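Local coordinates for putative host cell surface-exposed lipoprotein (Streptococcus phage TP-J34, PDB 4EQQ), which probably protects the lysogenic host from superinfection as a membrane-anchored surface lipoprotein, its ectodomain binding the tape measure protein of incoming phage, at residues S38-F43 against Y53-S58; A83-L88 against F94-A99; V19-Q24 against D44-D49; K23-T28 against E34-Q39. All blocks are in the same frame, centred on the assembly; numbering follows the deposited sequence.

In the fold
Interactions 1, 3 and 4 join the three helices 13-28, 33-42 and 48-57 pairwise or through their connecting turns, all within the first of two related sequence repeats, whereas interaction 2 belongs to the second repeat and lies on the opposite side of the chain's centre from interactions 1 and 3, its centre about 20 Å from that of interaction 1 and about 24 Å from that of interaction 3. Interactions 1, 3 and 4 are close-knit: the centres of 1 and 3 are about 4 Å apart, those of 3 and 4 about 8 Å. Tyr25 OH of interaction 4 is 2.6 Å from Asp44 OD2 of interaction 3. Interactions 1, 2 and 4 also reach the second subunit; a sulfate lies about 4 Å from the side chain of Tyr46.

Interaction 1 (S38-F43 against Y53-S58); sequences SQLVSF and YAVENS
Leu40 and Ala54 meet through one methyl each, CD1 of the leucine standing 3.8 Å from CB of the alanine. The same CD1 lies 4.3 Å from CG1 of Val55, so a single leucine branch touches two successive residues of the facing helix. Leu40 reaches them because its CG stands anti to the carbonyl carbon (chi1 -65°), and CB already points at residues 53-58. The backbones stay well apart, with the CA atoms of Leu40 and Ala54 8.7 Å from each other, and the segments bury just 85 Å² between them. Van der Waals contact of one methyl with two residues, and no polar bond between the segments, makes up the contact.

Further out, polar side chains bind carbonyls of their own segment. Asn57 ND2 donates to Tyr53 O at 2.8 Å with an N-H...O angle of 159°, the acceptor lying close to the plane of the amide. Ser58 OG gives its proton to Ala54 O at 2.6 Å, so the carbonyls of Tyr53 and Ala54 are each held by a side chain. Val55 also packs on Leu36 and Arg37, and Leu40 on Tyr46 and Ser51. On the far side Ser38 OG bonds to Asp75 O of the second subunit. Such apolar packing between successive short helices is characteristic of the helix-turn-helix fold of this ectodomain.

Interaction 2 (A83-L88 against F94-A99); sequences AIRDQL and FTQEEA
A helix-turn-helix corner, whose second helix starts with a capping box, brings Leu88 against Phe94 and Ala99 in the second of the two sequence repeats. Phe94 N donates to Leu88 O at 2.9 Å with an N-H...O angle of 155°, tying the start of the second segment to the first helix. The phenyl CD2 lies 3.8 Å from Leu88 CD2, and Leu88 O sits at the ring edge, near its plane. Ala99 CB, pointing at the other helix, lies 3.8 Å from Leu88 CB.

The capping box fixes where helix 96-104 begins. Glu98 N donates to Thr95 OG1 at 3.2 Å, and Thr95 N answers to Glu98 OE2 at 3.0 Å, meeting that oxygen from above the carboxylate plane.

Toward solvent, Arg85 and Gln96 cross at about a right angle, with Arg85 CD 3.5 Å from Gln96 NE2; the arginine's CG is anti to its own N (chi1 -168°), which lays the aliphatic part across the amide. Its guanidinium forms salt bridges with Asp100 (through NH1) and Asp82 (through NH2), and Gln96 NE2 also bonds Asp100. A water accepts from Gln96 NE2 at 2.8 Å and donates to Asp86 OD1.

Helix 62-77 packs against this corner, touching Ile84 through Ala70 and Phe94 through Ala66, while Gln87 packs on Phe91 of the second subunit.

Interaction 3 (V19-Q24 against D44-D49); sequences VSKAKQ and DKYSQD
Two bends in the Lys21 chain, at chi2 (53°) and chi3 (72°), fold its methylenes against the carboxylate of Asp44 instead of letting the chain extend. Asp44 has its CG anti to the carbonyl carbon (chi1 -59°) and turns OD1 to meet them. Lys21 CG lies 3.6 Å from Asp44 OD1, and CD and CE are also within van der Waals range of that oxygen. The charges come near without closing a salt bridge, since Lys21 NZ and Asp44 OD1 are 4.2 Å apart. A water spans the gap, accepting from Lys21 NZ at 2.7 Å and donating to Asp44 OD1 at 2.8 Å. OD2 of Asp44 takes its hydrogen bond from outside the two segments, with Tyr25 OH, so each carboxylate oxygen has a partner and the rotation of the group is probably well defined.

Tyr46 adds a lighter contact, its CE2 lying 4.4 Å from Lys21 CB. This is a partly solvent-facing contact of 115 Å².

The turn from Asp44 to Ser47 leads from helix 33-42 into helix 48-57, whose start is capped by Ser47 OG on Ala50 N. Tyr46 covers Glu14, Thr17 and Ala18 of helix 13-28, and a backbone bond to Leu40 ties the turn back to helix 33-42.

Interaction 4 (K23-T28 against E34-Q39); sequences KQYAST and EELRSQ
Tyr25 is gripped by Gln39 in two ways at once. The amide nitrogen NE2 of Gln39 donates to Tyr25 OH at 3.0 Å in a nearly straight bond, the N-H...O angle being 169° and the hydroxyl close to the amide plane. At the same time Gln39 CG sits over one face of the phenol, 3.7 Å from the ring centroid and 23° off the normal, a CH-pi contact displaced toward the rim. A bend at chi2 lets the glutamine do both, with the amide standing steeply to the ring at 71° between planes. Leu36 completes the close-packed part: its CD1 is 3.7 Å from Tyr25 CB, reaching there because CG is anti to the backbone N.

These three residues join helices 13-28 and 33-42, successive elements of the helix-turn-helix fold, whose CA atoms come to 7.5 Å at Tyr25 and Leu36. The phenol oxygen has a second partner in Asp44 OD2, so both neighbours fix the hydroxyl's position.

The margins are looser and more polar: Ser27 is exposed, Glu34 and Arg37 partly so, and they bond within their own segments. Ser27 OG donates to Gln24 O at 2.9 Å. Arg37 takes no part in the contact with residues 23-28 and clasps Glu34 side-on, its NE 2.9 Å from OE1 of Glu34 and its NH2 3.0 Å from OE2, while NH1 reaches Asp52 on helix 48-57.

Interaction 1 (S38-F43 against Y53-S58)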
loop_
_atom_site.group_PDB
_atom_site.type_symbol
_atom_site.label_atom_id
_atom_site.label_comp_id
_atom_site.label_asym_id
_atom_site.label_seq_id
_atom_site.Cartn_x
_atom_site.Cartn_y
_atom_site.Cartn_z
ATOM N N SER A 38 -4.094 -11.755 -6.739
ATOM C CA SER A 38 -5.373 -11.130 -7.050
ATOM C C SER A 38 -5.153 -9.861 -7.909
ATOM O O SER A 38 -5.834 -9.686 -8.911
ATOM C CB SER A 38 -6.121 -10.811 -5.764
ATOM O OG SER A 38 -7.315 -10.097 -6.049
ATOM N N GLN A 39 -4.165 -9.015 -7.551
ATOM C CA GLN A 39 -3.842 -7.796 -8.301
ATOM C C GLN A 39 -3.526 -8.089 -9.787
ATOM O O GLN A 39 -4.061 -7.413 -10.672
ATOM C CB GLN A 39 -2.654 -7.069 -7.651
ATOM C CG GLN A 39 -2.224 -5.793 -8.388
ATOM C CD GLN A 39 -3.172 -4.625 -8.205
ATOM O OE1 GLN A 39 -3.950 -4.568 -7.258
ATOM N NE2 GLN A 39 -3.106 -3.645 -9.097
ATOM N N LEU A 40 -2.640 -9.078 -10.050
ATOM C CA LEU A 40 -2.232 -9.430 -11.417
ATOM C C LEU A 40 -3.401 -9.874 -12.296
ATOM O O LEU A 40 -3.418 -9.582 -13.492
ATOM C CB LEU A 40 -1.100 -10.474 -11.430
ATOM C CG LEU A 40 0.252 -10.022 -10.846
ATOM C CD1 LEU A 40 1.146 -11.227 -10.559
ATOM C CD2 LEU A 40 0.991 -9.001 -11.773
ATOM N N VAL A 41 -4.366 -10.574 -11.705
ATOM C CA VAL A 41 -5.566 -11.033 -12.420
ATOM C C VAL A 41 -6.591 -9.882 -12.538
ATOM O O VAL A 41 -7.024 -9.559 -13.632
ATOM C CB VAL A 41 -6.185 -12.293 -11.744
ATOM C CG1 VAL A 41 -7.550 -12.646 -12.347
ATOM C CG2 VAL A 41 -5.245 -13.489 -11.837
ATOM N N SER A 42 -6.965 -9.275 -11.409
ATOM C CA SER A 42 -8.009 -8.254 -11.334
ATOM C C SER A 42 -7.670 -6.931 -12.032
ATOM O O SER A 42 -8.530 -6.359 -12.704
ATOM C CB SER A 42 -8.420 -8.034 -9.879
ATOM O OG SER A 42 -9.560 -7.204 -9.776
ATOM N N PHE A 43 -6.451 -6.431 -11.864
ATOM C CA PHE A 43 -6.076 -5.168 -12.499
ATOM C C PHE A 43 -5.396 -5.344 -13.854
ATOM O O PHE A 43 -5.828 -4.744 -14.835
ATOM C CB PHE A 43 -5.207 -4.305 -11.568
ATOM C CG PHE A 43 -4.896 -2.930 -12.137
ATOM C CD1 PHE A 43 -5.832 -1.907 -12.073
ATOM C CD2 PHE A 43 -3.690 -2.682 -12.781
ATOM C CE1 PHE A 43 -5.558 -0.652 -12.634
ATOM C CE2 PHE A 43 -3.417 -1.430 -13.339
ATOM C CZ PHE A 43 -4.347 -0.419 -13.249
ATOM N N TYR A 53 2.152 -18.262 -11.542
ATOM C CA TYR A 53 3.575 -18.405 -11.859
ATOM C C TYR A 53 4.367 -17.202 -11.322
ATOM O O TYR A 53 5.397 -17.391 -10.670
ATOM C CB TYR A 53 3.793 -18.521 -13.376
ATOM C CG TYR A 53 5.259 -18.573 -13.761
ATOM C CD1 TYR A 53 5.964 -19.776 -13.717
ATOM C CD2 TYR A 53 5.941 -17.426 -14.153
ATOM C CE1 TYR A 53 7.318 -19.825 -14.043
ATOM C CE2 TYR A 53 7.298 -17.462 -14.467
ATOM C CZ TYR A 53 7.978 -18.668 -14.426
ATOM O OH TYR A 53 9.305 -18.726 -14.775
ATOM N N ALA A 54 3.911 -15.969 -11.636
ATOM C CA ALA A 54 4.596 -14.746 -11.205
ATOM C C ALA A 54 4.769 -14.610 -9.673
ATOM O O ALA A 54 5.853 -14.263 -9.222
ATOM C CB ALA A 54 3.904 -13.512 -11.776
ATOM N N VAL A 55 3.739 -14.922 -8.875
ATOM C CA VAL A 55 3.859 -14.767 -7.403
ATOM C C VAL A 55 4.935 -15.650 -6.763
ATOM O O VAL A 55 5.493 -15.265 -5.738
ATOM C CB VAL A 55 2.516 -14.828 -6.633
ATOM C CG1 VAL A 55 1.552 -13.737 -7.114
ATOM C CG2 VAL A 55 1.889 -16.224 -6.711
ATOM N N GLU A 56 5.254 -16.794 -7.400
ATOM C CA GLU A 56 6.257 -17.766 -6.931
ATOM C C GLU A 56 7.640 -17.619 -7.564
ATOM O O GLU A 56 8.623 -18.128 -7.005
ATOM C CB GLU A 56 5.755 -19.215 -7.199
ATOM C CG GLU A 56 4.549 -19.639 -6.359
ATOM C CD GLU A 56 4.739 -19.698 -4.854
ATOM O OE1 GLU A 56 5.896 -19.632 -4.379
ATOM O OE2 GLU A 56 3.718 -19.836 -4.146
ATOM N N ASN A 57 7.716 -16.968 -8.743
ATOM C CA ASN A 57 8.932 -16.908 -9.549
ATOM C C ASN A 57 9.503 -15.519 -9.823
ATOM O O ASN A 57 10.235 -15.338 -10.800
ATOM C CB ASN A 57 8.684 -17.697 -10.852
ATOM C CG ASN A 57 8.449 -19.174 -10.601
ATOM O OD1 ASN A 57 9.391 -19.935 -10.387
ATOM N ND2 ASN A 57 7.186 -19.602 -10.580
ATOM N N SER A 58 9.223 -14.548 -8.936
ATOM C CA SER A 58 9.710 -13.187 -9.094
ATOM C C SER A 58 10.781 -12.800 -8.070
ATOM O O SER A 58 11.161 -11.628 -8.007
ATOM C CB SER A 58 8.542 -12.201 -9.059
ATOM O OG SER A 58 7.618 -12.508 -10.086
#

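Interaction 2 (A83-L88 against F94-A99)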
loop_
_atom_site.group_PDB
_atom_site.type_symbol
_atom_site.label_atom_id
_atom_site.label_comp_id
_atom_site.label_asym_id
_atom_site.label_seq_id
_atom_site.Cartn_x
_atom_site.Cartn_y
_atom_site.Cartn_z
ATOM N N ALA A 83 -2.114 -5.650 17.073
ATOM C CA ALA A 83 -3.149 -5.263 16.114
ATOM C C ALA A 83 -2.606 -5.390 14.682
ATOM O O ALA A 83 -3.340 -5.808 13.789
ATOM C CB ALA A 83 -3.630 -3.840 16.373
ATOM N N ILE A 84 -1.319 -5.050 14.472
ATOM C CA ILE A 84 -0.655 -5.162 13.162
ATOM C C ILE A 84 -0.549 -6.621 12.741
ATOM O O ILE A 84 -0.843 -6.937 11.594
ATOM C CB ILE A 84 0.717 -4.446 13.138
ATOM C CG1 ILE A 84 0.524 -2.914 13.233
ATOM C CG2 ILE A 84 1.525 -4.825 11.864
ATOM C CD1 ILE A 84 1.800 -2.115 13.644
ATOM N N ARG A 85 -0.136 -7.511 13.666
ATOM C CA ARG A 85 -0.025 -8.946 13.395
ATOM C C ARG A 85 -1.355 -9.488 12.866
ATOM O O ARG A 85 -1.362 -10.183 11.849
ATOM C CB ARG A 85 0.371 -9.700 14.677
ATOM C CG ARG A 85 0.799 -11.158 14.430
ATOM C CD ARG A 85 0.686 -12.022 15.685
ATOM N NE ARG A 85 1.203 -11.329 16.863
ATOM C CZ ARG A 85 2.466 -11.369 17.273
ATOM N NH1 ARG A 85 3.361 -12.100 16.619
ATOM N NH2 ARG A 85 2.844 -10.676 18.336
ATOM N N ASP A 86 -2.484 -9.151 13.534
ATOM C CA ASP A 86 -3.817 -9.619 13.101
ATOM C C ASP A 86 -4.230 -9.052 11.763
ATOM O O ASP A 86 -4.792 -9.775 10.944
ATOM C CB ASP A 86 -4.894 -9.330 14.156
ATOM C CG ASP A 86 -4.667 -10.034 15.479
ATOM O OD1 ASP A 86 -3.860 -10.995 15.512
ATOM O OD2 ASP A 86 -5.304 -9.633 16.480
ATOM N N GLN A 87 -3.955 -7.758 11.537
ATOM C CA GLN A 87 -4.279 -7.098 10.271
ATOM C C GLN A 87 -3.532 -7.778 9.127
ATOM O O GLN A 87 -4.136 -8.084 8.102
ATOM C CB GLN A 87 -3.923 -5.597 10.330
ATOM C CG GLN A 87 -4.518 -4.780 9.163
ATOM C CD GLN A 87 -6.026 -4.623 9.268
ATOM O OE1 GLN A 87 -6.637 -4.802 10.324
ATOM N NE2 GLN A 87 -6.662 -4.262 8.193
ATOM N N LEU A 88 -2.220 -8.020 9.300
ATOM C CA LEU A 88 -1.411 -8.666 8.249
ATOM C C LEU A 88 -1.959 -10.041 7.854
ATOM O O LEU A 88 -2.012 -10.370 6.666
ATOM C CB LEU A 88 0.049 -8.801 8.707
ATOM C CG LEU A 88 0.848 -7.500 8.915
ATOM C CD1 LEU A 88 2.179 -7.823 9.609
ATOM C CD2 LEU A 88 1.053 -6.708 7.569
ATOM N N PHE A 94 -1.137 -12.292 4.643
ATOM C CA PHE A 94 0.226 -12.762 4.826
ATOM C C PHE A 94 0.076 -14.032 5.655
ATOM O O PHE A 94 -0.909 -14.170 6.397
ATOM C CB PHE A 94 1.044 -11.750 5.645
ATOM C CG PHE A 94 1.539 -10.597 4.807
ATOM C CD1 PHE A 94 2.626 -10.755 3.950
ATOM C CD2 PHE A 94 0.893 -9.367 4.841
ATOM C CE1 PHE A 94 3.084 -9.691 3.171
ATOM C CE2 PHE A 94 1.334 -8.303 4.036
ATOM C CZ PHE A 94 2.426 -8.475 3.206
ATOM N N THR A 95 1.049 -14.944 5.585
ATOM C CA THR A 95 1.008 -16.149 6.427
ATOM C C THR A 95 1.300 -15.691 7.865
ATOM O O THR A 95 1.841 -14.591 8.059
ATOM C CB THR A 95 2.095 -17.149 5.968
ATOM O OG1 THR A 95 3.371 -16.601 6.302
ATOM C CG2 THR A 95 2.028 -17.446 4.459
ATOM N N GLN A 96 0.972 -16.523 8.862
ATOM C CA GLN A 96 1.239 -16.209 10.275
ATOM C C GLN A 96 2.735 -15.966 10.555
ATOM O O GLN A 96 3.080 -15.053 11.303
ATOM C CB GLN A 96 0.691 -17.314 11.196
ATOM C CG GLN A 96 0.664 -16.907 12.680
ATOM C CD GLN A 96 -0.316 -15.787 12.937
ATOM O OE1 GLN A 96 -1.490 -15.894 12.606
ATOM N NE2 GLN A 96 0.151 -14.684 13.513
ATOM N N GLU A 97 3.612 -16.769 9.933
ATOM C CA GLU A 97 5.071 -16.656 10.081
ATOM C C GLU A 97 5.602 -15.350 9.502
ATOM O O GLU A 97 6.470 -14.731 10.105
ATOM C CB GLU A 97 5.768 -17.848 9.421
ATOM C CG GLU A 97 5.177 -19.146 9.924
ATOM C CD GLU A 97 6.147 -20.275 10.193
ATOM O OE1 GLU A 97 7.297 -20.233 9.696
ATOM O OE2 GLU A 97 5.719 -21.240 10.860
ATOM N N GLU A 98 5.066 -14.915 8.354
ATOM C CA GLU A 98 5.454 -13.620 7.759
ATOM C C GLU A 98 5.059 -12.469 8.701
ATOM O O GLU A 98 5.861 -11.571 8.940
ATOM C CB GLU A 98 4.787 -13.427 6.395
ATOM C CG GLU A 98 5.449 -14.273 5.316
ATOM C CD GLU A 98 4.582 -14.663 4.139
ATOM O OE1 GLU A 98 5.015 -15.541 3.361
ATOM O OE2 GLU A 98 3.473 -14.102 3.989
ATOM N N ALA A 99 3.826 -12.523 9.255
ATOM C CA ALA A 99 3.308 -11.506 10.170
ATOM C C ALA A 99 4.086 -11.526 11.493
ATOM O O ALA A 99 4.412 -10.458 12.008
ATOM C CB ALA A 99 1.819 -11.726 10.418
HETATM O O HOH W 1 -2.063 -12.971 13.854
#

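Interaction 3 (V19-Q24 against D44-D49)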
loop_
_atom_site.group_PDB
_atom_site.type_symbol
_atom_site.label_atom_id
_atom_site.label_comp_id
_atom_site.label_asym_id
_atom_site.label_seq_id
_atom_site.Cartn_x
_atom_site.Cartn_y
_atom_site.Cartn_z
ATOM N N VAL A 19 5.977 -11.458 -14.317
ATOM C CA VAL A 19 7.086 -11.446 -13.349
ATOM C C VAL A 19 7.627 -10.001 -13.191
ATOM O O VAL A 19 7.850 -9.529 -12.074
ATOM C CB VAL A 19 8.205 -12.456 -13.747
ATOM C CG1 VAL A 19 9.539 -12.114 -13.064
ATOM C CG2 VAL A 19 7.782 -13.898 -13.423
ATOM N N SER A 20 7.810 -9.312 -14.318
ATOM C CA SER A 20 8.287 -7.920 -14.346
ATOM C C SER A 20 7.293 -7.013 -13.579
ATOM O O SER A 20 7.700 -6.188 -12.753
ATOM C CB SER A 20 8.414 -7.458 -15.801
ATOM O OG SER A 20 8.824 -6.103 -15.821
ATOM N N LYS A 21 5.992 -7.200 -13.837
ATOM C CA LYS A 21 4.931 -6.446 -13.179
ATOM C C LYS A 21 4.877 -6.775 -11.664
ATOM O O LYS A 21 4.769 -5.863 -10.852
ATOM C CB LYS A 21 3.582 -6.718 -13.874
ATOM C CG LYS A 21 2.405 -5.876 -13.389
ATOM C CD LYS A 21 2.646 -4.340 -13.401
ATOM C CE LYS A 21 2.680 -3.734 -14.784
ATOM N NZ LYS A 21 2.605 -2.250 -14.738
ATOM N N ALA A 22 5.011 -8.070 -11.293
ATOM C CA ALA A 22 5.011 -8.515 -9.892
ATOM C C ALA A 22 6.145 -7.829 -9.100
ATOM O O ALA A 22 5.914 -7.360 -7.983
ATOM C CB ALA A 22 5.151 -10.032 -9.816
ATOM N N LYS A 23 7.355 -7.748 -9.703
ATOM C CA LYS A 23 8.529 -7.087 -9.117
ATOM C C LYS A 23 8.263 -5.601 -8.871
ATOM O O LYS A 23 8.687 -5.065 -7.862
ATOM C CB LYS A 23 9.739 -7.237 -10.037
ATOM C CG LYS A 23 10.347 -8.614 -10.024
ATOM C CD LYS A 23 11.464 -8.741 -11.067
ATOM C CE LYS A 23 12.125 -10.101 -11.023
ATOM N NZ LYS A 23 12.974 -10.240 -9.820
ATOM N N GLN A 24 7.578 -4.943 -9.809
ATOM C CA GLN A 24 7.191 -3.526 -9.717
ATOM C C GLN A 24 6.251 -3.323 -8.519
ATOM O O GLN A 24 6.504 -2.472 -7.670
ATOM C CB GLN A 24 6.477 -3.139 -11.013
ATOM C CG GLN A 24 6.670 -1.735 -11.474
ATOM C CD GLN A 24 6.247 -1.652 -12.922
ATOM O OE1 GLN A 24 6.957 -2.093 -13.835
ATOM N NE2 GLN A 24 5.040 -1.174 -13.158
ATOM N N ASP A 44 -4.298 -6.109 -13.893
ATOM C CA ASP A 44 -3.488 -6.278 -15.100
ATOM C C ASP A 44 -4.079 -7.250 -16.103
ATOM O O ASP A 44 -3.623 -7.297 -17.241
ATOM C CB ASP A 44 -2.059 -6.666 -14.724
ATOM C CG ASP A 44 -1.409 -5.632 -13.842
ATOM O OD1 ASP A 44 -0.884 -4.644 -14.382
ATOM O OD2 ASP A 44 -1.558 -5.735 -12.611
ATOM N N LYS A 45 -5.079 -8.040 -15.679
ATOM C CA LYS A 45 -5.788 -8.990 -16.536
ATOM C C LYS A 45 -4.932 -10.157 -17.030
ATOM O O LYS A 45 -5.168 -10.684 -18.110
ATOM C CB LYS A 45 -6.607 -8.291 -17.675
ATOM C CG LYS A 45 -7.477 -7.101 -17.223
ATOM C CD LYS A 45 -8.570 -7.523 -16.257
ATOM C CE LYS A 45 -9.464 -6.368 -15.875
ATOM N NZ LYS A 45 -10.425 -6.746 -14.790
ATOM N N TYR A 46 -3.945 -10.578 -16.221
ATOM C CA TYR A 46 -3.172 -11.779 -16.529
ATOM C C TYR A 46 -4.080 -12.976 -16.253
ATOM O O TYR A 46 -5.016 -12.863 -15.452
ATOM C CB TYR A 46 -1.918 -11.872 -15.640
ATOM C CG TYR A 46 -0.808 -10.987 -16.157
ATOM C CD1 TYR A 46 -0.111 -11.319 -17.315
ATOM C CD2 TYR A 46 -0.505 -9.780 -15.535
ATOM C CE1 TYR A 46 0.872 -10.484 -17.831
ATOM C CE2 TYR A 46 0.491 -8.943 -16.030
ATOM C CZ TYR A 46 1.163 -9.291 -17.191
ATOM O OH TYR A 46 2.139 -8.486 -17.702
ATOM N N SER A 47 -3.818 -14.122 -16.898
ATOM C CA SER A 47 -4.596 -15.322 -16.597
ATOM C C SER A 47 -4.248 -15.764 -15.162
ATOM O O SER A 47 -3.225 -15.334 -14.610
ATOM C CB SER A 47 -4.234 -16.448 -17.564
ATOM O OG SER A 47 -2.859 -16.764 -17.421
ATOM N N GLN A 48 -5.056 -16.646 -14.575
ATOM C CA GLN A 48 -4.752 -17.190 -13.256
ATOM C C GLN A 48 -3.386 -17.926 -13.272
ATOM O O GLN A 48 -2.606 -17.784 -12.333
ATOM C CB GLN A 48 -5.869 -18.141 -12.778
ATOM C CG GLN A 48 -5.791 -18.450 -11.283
ATOM C CD GLN A 48 -5.951 -17.212 -10.423
ATOM O OE1 GLN A 48 -6.978 -16.531 -10.459
ATOM N NE2 GLN A 48 -4.944 -16.910 -9.620
ATOM N N ASP A 49 -3.097 -18.689 -14.337
ATOM C CA ASP A 49 -1.830 -19.417 -14.437
ATOM C C ASP A 49 -0.603 -18.484 -14.472
ATOM O O ASP A 49 0.388 -18.789 -13.821
ATOM C CB ASP A 49 -1.832 -20.362 -15.649
ATOM C CG ASP A 49 -2.737 -21.578 -15.495
ATOM O OD1 ASP A 49 -3.105 -21.909 -14.347
ATOM O OD2 ASP A 49 -3.011 -22.233 -16.507
HETATM O O HOH W 2 0.087 -2.104 -13.664
#

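Interaction 4 (K23-T28 against E34-Q39)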
loop_
_atom_site.group_PDB
_atom_site.type_symbol
_atom_site.label_atom_id
_atom_site.label_comp_id
_atom_site.label_asym_id
_atom_site.label_seq_id
_atom_site.Cartn_x
_atom_site.Cartn_y
_atom_site.Cartn_z
ATOM N N LYS A 23 7.355 -7.748 -9.703
ATOM C CA LYS A 23 8.529 -7.087 -9.117
ATOM C C LYS A 23 8.263 -5.601 -8.871
ATOM O O LYS A 23 8.687 -5.065 -7.862
ATOM C CB LYS A 23 9.739 -7.237 -10.037
ATOM C CG LYS A 23 10.347 -8.614 -10.024
ATOM C CD LYS A 23 11.464 -8.741 -11.067
ATOM C CE LYS A 23 12.125 -10.101 -11.023
ATOM N NZ LYS A 23 12.974 -10.240 -9.820
ATOM N N GLN A 24 7.578 -4.943 -9.809
ATOM C CA GLN A 24 7.191 -3.526 -9.717
ATOM C C GLN A 24 6.251 -3.323 -8.519
ATOM O O GLN A 24 6.504 -2.472 -7.670
ATOM C CB GLN A 24 6.477 -3.139 -11.013
ATOM C CG GLN A 24 6.670 -1.735 -11.474
ATOM C CD GLN A 24 6.247 -1.652 -12.922
ATOM O OE1 GLN A 24 6.957 -2.093 -13.835
ATOM N NE2 GLN A 24 5.040 -1.174 -13.158
ATOM N N TYR A 25 5.204 -4.151 -8.415
ATOM C CA TYR A 25 4.265 -4.091 -7.296
ATOM C C TYR A 25 4.938 -4.313 -5.954
ATOM O O TYR A 25 4.688 -3.545 -5.030
ATOM C CB TYR A 25 3.130 -5.110 -7.464
ATOM C CG TYR A 25 2.094 -4.707 -8.475
ATOM C CD1 TYR A 25 1.435 -3.482 -8.381
ATOM C CD2 TYR A 25 1.696 -5.588 -9.478
ATOM C CE1 TYR A 25 0.457 -3.114 -9.303
ATOM C CE2 TYR A 25 0.685 -5.251 -10.372
ATOM C CZ TYR A 25 0.077 -4.009 -10.289
ATOM O OH TYR A 25 -0.909 -3.681 -11.171
ATOM N N ALA A 26 5.797 -5.350 -5.842
ATOM C CA ALA A 26 6.523 -5.694 -4.616
ATOM C C ALA A 26 7.537 -4.632 -4.183
ATOM O O ALA A 26 7.870 -4.554 -3.006
ATOM C CB ALA A 26 7.214 -7.034 -4.776
ATOM N N SER A 27 8.058 -3.851 -5.126
ATOM C CA SER A 27 9.026 -2.803 -4.811
ATOM C C SER A 27 8.344 -1.463 -4.415
ATOM O O SER A 27 9.034 -0.564 -3.936
ATOM C CB SER A 27 9.957 -2.588 -6.000
ATOM O OG SER A 27 9.280 -2.002 -7.095
ATOM N N THR A 28 7.015 -1.316 -4.644
ATOM C CA THR A 28 6.298 -0.054 -4.402
ATOM C C THR A 28 5.184 -0.172 -3.360
ATOM O O THR A 28 5.105 0.656 -2.466
ATOM C CB THR A 28 5.768 0.546 -5.737
ATOM O OG1 THR A 28 4.726 -0.284 -6.236
ATOM C CG2 THR A 28 6.835 0.667 -6.808
ATOM N N GLU A 34 -0.972 -13.455 -1.719
ATOM C CA GLU A 34 -2.381 -13.520 -2.130
ATOM C C GLU A 34 -2.904 -12.191 -2.699
ATOM O O GLU A 34 -3.648 -12.185 -3.678
ATOM C CB GLU A 34 -3.280 -14.080 -1.005
ATOM C CG GLU A 34 -2.939 -15.514 -0.607
ATOM C CD GLU A 34 -2.720 -16.510 -1.732
ATOM O OE1 GLU A 34 -3.525 -16.520 -2.687
ATOM O OE2 GLU A 34 -1.728 -17.272 -1.669
ATOM N N GLU A 35 -2.461 -11.069 -2.117
ATOM C CA GLU A 35 -2.826 -9.738 -2.616
ATOM C C GLU A 35 -2.284 -9.522 -4.033
ATOM O O GLU A 35 -3.011 -9.068 -4.925
ATOM C CB GLU A 35 -2.304 -8.659 -1.677
ATOM C CG GLU A 35 -3.229 -8.468 -0.492
ATOM C CD GLU A 35 -2.712 -7.526 0.571
ATOM O OE1 GLU A 35 -1.474 -7.438 0.759
ATOM O OE2 GLU A 35 -3.559 -6.920 1.266
ATOM N N LEU A 36 -1.026 -9.910 -4.242
ATOM C CA LEU A 36 -0.333 -9.792 -5.526
ATOM C C LEU A 36 -0.962 -10.698 -6.583
ATOM O O LEU A 36 -1.172 -10.265 -7.718
ATOM C CB LEU A 36 1.167 -10.086 -5.345
ATOM C CG LEU A 36 2.023 -10.024 -6.622
ATOM C CD1 LEU A 36 1.965 -8.625 -7.276
ATOM C CD2 LEU A 36 3.441 -10.413 -6.320
ATOM N N ARG A 37 -1.337 -11.927 -6.183
ATOM C CA ARG A 37 -1.975 -12.905 -7.063
ATOM C C ARG A 37 -3.277 -12.343 -7.630
ATOM O O ARG A 37 -3.541 -12.463 -8.834
ATOM C CB ARG A 37 -2.254 -14.212 -6.284
ATOM C CG ARG A 37 -2.614 -15.395 -7.180
ATOM C CD ARG A 37 -3.310 -16.523 -6.405
ATOM N NE ARG A 37 -2.493 -17.035 -5.301
ATOM C CZ ARG A 37 -1.480 -17.884 -5.440
ATOM N NH1 ARG A 37 -1.131 -18.323 -6.643
ATOM N NH2 ARG A 37 -0.783 -18.269 -4.382
ATOM N N SER A 38 -4.094 -11.755 -6.739
ATOM C CA SER A 38 -5.373 -11.130 -7.050
ATOM C C SER A 38 -5.153 -9.861 -7.909
ATOM O O SER A 38 -5.834 -9.686 -8.911
ATOM C CB SER A 38 -6.121 -10.811 -5.764
ATOM O OG SER A 38 -7.315 -10.097 -6.049
ATOM N N GLN A 39 -4.165 -9.015 -7.551
ATOM C CA GLN A 39 -3.842 -7.796 -8.301
ATOM C C GLN A 39 -3.526 -8.089 -9.787
ATOM O O GLN A 39 -4.061 -7.413 -10.672
ATOM C CB GLN A 39 -2.654 -7.069 -7.651
ATOM C CG GLN A 39 -2.224 -5.793 -8.388
ATOM C CD GLN A 39 -3.172 -4.625 -8.205
ATOM O OE1 GLN A 39 -3.950 -4.568 -7.258
ATOM N NE2 GLN A 39 -3.106 -3.645 -9.097
#